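Local coordinates for acetyl-CoA hydrolase/transferase family protein (Porphyromonas gingivalis, PDB 2NVV) that binds zinc and probably hydrolyses acetyl-CoA or transfers its CoA to acetate, by way of a glutamyl-CoA thioester, at residues 255-259 against 284-288. Sequence-based numbering, arbitrary orientation.
Sequences LQSGV and EVIQD
The backbones of Q256–V259 and E284–Q287 run 55° apart, with the CA atoms of Q256 and E284 7.2 Å from each other. At this end the two polar side chains approach: NE2 of Q256 lies 3.9 Å from OE1 of E284, too far for a hydrogen bond, and the amide and carboxylate planes are 65° apart. Each is held from elsewhere, Q256 OE1 by N351 and E284 OE2 by N337. At the other end V259 and V285 cross at about a right angle, CG2 to CG2. CG2 of V259 stands anti to its own carbonyl carbon (chi1 173°). Near this end Q287 points toward 255-259. Its OE1 is modelled facing O of G258, two acceptors without a bond, so the amide orientation is doubtful. O of G258 accepts a hydrogen bond from OG of S257 (3.2 Å), in the carbonyl plane and on a lone pair. The contact brings E284, the predicted thioester-forming residue, near G258 and V259 of a predicted CoA site. Strand 255-257 lies between 348-352, bonded through Q256, and 279-282, bonded through L255. Strand 285-286 pairs with 306-307, helix 261-272 packs against S257 and Q287, and F382 of helix 379-385 touches Q256 and E284.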
ATOM      1  N   LEU A 255     -18.341   5.300   1.042  1.00  6.39           N
ATOM      2  CA  LEU A 255     -18.102   3.990   0.443  1.00  6.67           C
ATOM      3  C   LEU A 255     -17.426   4.041  -0.911  1.00  6.60           C
ATOM      4  O   LEU A 255     -17.466   5.046  -1.606  1.00  7.07           O
ATOM      5  CB  LEU A 255     -19.401   3.207   0.279  1.00  6.39           C
ATOM      6  CG  LEU A 255     -20.206   2.764   1.500  1.00  6.50           C
ATOM      7  CD1 LEU A 255     -21.428   2.026   0.998  1.00  8.26           C
ATOM      8  CD2 LEU A 255     -19.394   1.860   2.407  1.00  6.39           C
ATOM      9  N   GLN A 256     -16.793   2.930  -1.261  1.00  6.39           N
ATOM     10  CA  GLN A 256     -16.129   2.774  -2.538  1.00  6.39           C
ATOM     11  C   GLN A 256     -16.346   1.331  -2.942  1.00  6.41           C
ATOM     12  O   GLN A 256     -16.179   0.412  -2.122  1.00  6.39           O
ATOM     13  CB  GLN A 256     -14.639   3.080  -2.425  1.00  6.39           C
ATOM     14  CG  GLN A 256     -13.861   2.886  -3.720  1.00  6.39           C
ATOM     15  CD  GLN A 256     -13.439   1.450  -3.946  1.00  6.39           C
ATOM     16  OE1 GLN A 256     -12.956   0.779  -3.032  1.00  6.39           O
ATOM     17  NE2 GLN A 256     -13.607   0.974  -5.170  1.00  6.39           N
ATOM     18  N   SER A 257     -16.762   1.130  -4.189  1.00  6.86           N
ATOM     19  CA  SER A 257     -16.992  -0.218  -4.686  1.00  6.55           C
ATOM     20  C   SER A 257     -16.512  -0.269  -6.121  1.00  7.01           C
ATOM     21  O   SER A 257     -16.376   0.777  -6.772  1.00  7.91           O
ATOM     22  CB  SER A 257     -18.481  -0.561  -4.640  1.00  6.39           C
ATOM     23  OG  SER A 257     -19.176   0.007  -5.744  1.00  6.61           O
ATOM     24  N   GLY A 258     -16.237  -1.474  -6.610  1.00  6.78           N
ATOM     25  CA  GLY A 258     -15.805  -1.605  -7.984  1.00  6.39           C
ATOM     26  C   GLY A 258     -17.013  -1.597  -8.900  1.00  6.39           C
ATOM     27  O   GLY A 258     -18.100  -1.177  -8.518  1.00  6.39           O
ATOM     28  N   VAL A 259     -16.815  -2.059 -10.124  1.00  7.31           N
ATOM     29  CA  VAL A 259     -17.890  -2.132 -11.097  1.00  9.30           C
ATOM     30  C   VAL A 259     -18.199  -3.613 -11.318  1.00  9.04           C
ATOM     31  O   VAL A 259     -17.308  -4.451 -11.221  1.00 10.58           O
ATOM     32  CB  VAL A 259     -17.464  -1.482 -12.428  1.00  9.15           C
ATOM     33  CG1 VAL A 259     -18.530  -1.725 -13.506  1.00 10.51           C
ATOM     34  CG2 VAL A 259     -17.257   0.005 -12.215  1.00  7.87           C
ATOM     35  N   GLU A 284     -14.490   5.414  -7.463  1.00  6.39           N
ATOM     36  CA  GLU A 284     -13.741   5.660  -8.672  1.00  7.64           C
ATOM     37  C   GLU A 284     -14.759   5.955  -9.744  1.00  6.39           C
ATOM     38  O   GLU A 284     -14.763   7.049 -10.315  1.00  7.54           O
ATOM     39  CB  GLU A 284     -12.949   4.431  -9.083  1.00  9.67           C
ATOM     40  CG  GLU A 284     -11.606   4.294  -8.417  1.00 13.87           C
ATOM     41  CD  GLU A 284     -10.955   2.969  -8.736  1.00 16.16           C
ATOM     42  OE1 GLU A 284     -11.412   1.934  -8.209  1.00 18.14           O
ATOM     43  OE2 GLU A 284      -9.998   2.959  -9.522  1.00 18.51           O
ATOM     44  N   VAL A 285     -15.620   4.978 -10.022  1.00  6.39           N
ATOM     45  CA  VAL A 285     -16.643   5.156 -11.052  1.00  6.66           C
ATOM     46  C   VAL A 285     -18.081   5.020 -10.525  1.00  6.39           C
ATOM     47  O   VAL A 285     -18.430   4.071  -9.819  1.00  6.39           O
ATOM     48  CB  VAL A 285     -16.400   4.191 -12.280  1.00  6.39           C
ATOM     49  CG1 VAL A 285     -15.123   3.392 -12.084  1.00  6.39           C
ATOM     50  CG2 VAL A 285     -17.580   3.275 -12.497  1.00  6.69           C
ATOM     51  N   ILE A 286     -18.900   6.006 -10.868  1.00  6.57           N
ATOM     52  CA  ILE A 286     -20.287   6.040 -10.460  1.00  6.39           C
ATOM     53  C   ILE A 286     -21.086   5.311 -11.529  1.00  6.39           C
ATOM     54  O   ILE A 286     -21.074   5.712 -12.694  1.00  6.39           O
ATOM     55  CB  ILE A 286     -20.752   7.502 -10.321  1.00  6.39           C
ATOM     56  CG1 ILE A 286     -19.818   8.231  -9.346  1.00  6.39           C
ATOM     57  CG2 ILE A 286     -22.171   7.565  -9.830  1.00  6.39           C
ATOM     58  CD1 ILE A 286     -19.951   9.732  -9.363  1.00  6.39           C
ATOM     59  N   GLN A 287     -21.762   4.230 -11.139  1.00  6.53           N
ATOM     60  CA  GLN A 287     -22.544   3.445 -12.083  1.00  6.40           C
ATOM     61  C   GLN A 287     -24.045   3.655 -11.931  1.00  6.39           C
ATOM     62  O   GLN A 287     -24.501   4.409 -11.068  1.00  6.39           O
ATOM     63  CB  GLN A 287     -22.216   1.960 -11.925  1.00  6.94           C
ATOM     64  CG  GLN A 287     -22.612   1.382 -10.575  1.00  9.19           C
ATOM     65  CD  GLN A 287     -21.482   1.403  -9.560  1.00 10.61           C
ATOM     66  OE1 GLN A 287     -20.773   0.408  -9.385  1.00 11.23           O
ATOM     67  NE2 GLN A 287     -21.303   2.534  -8.891  1.00  9.52           N
ATOM     68  N   ASP A 288     -24.815   2.981 -12.786  1.00  6.42           N
ATOM     69  CA  ASP A 288     -26.270   3.079 -12.756  1.00  6.39           C
ATOM     70  C   ASP A 288     -26.812   2.771 -11.372  1.00  6.39           C
ATOM     71  O   ASP A 288     -27.658   3.495 -10.859  1.00  6.39           O
ATOM     72  CB  ASP A 288     -26.894   2.110 -13.757  1.00  6.39           C
ATOM     73  CG  ASP A 288     -26.668   2.521 -15.191  1.00  6.47           C
ATOM     74  OD1 ASP A 288     -27.092   1.781 -16.094  1.00  6.51           O
ATOM     75  OD2 ASP A 288     -26.080   3.585 -15.430  1.00  8.01           O
TER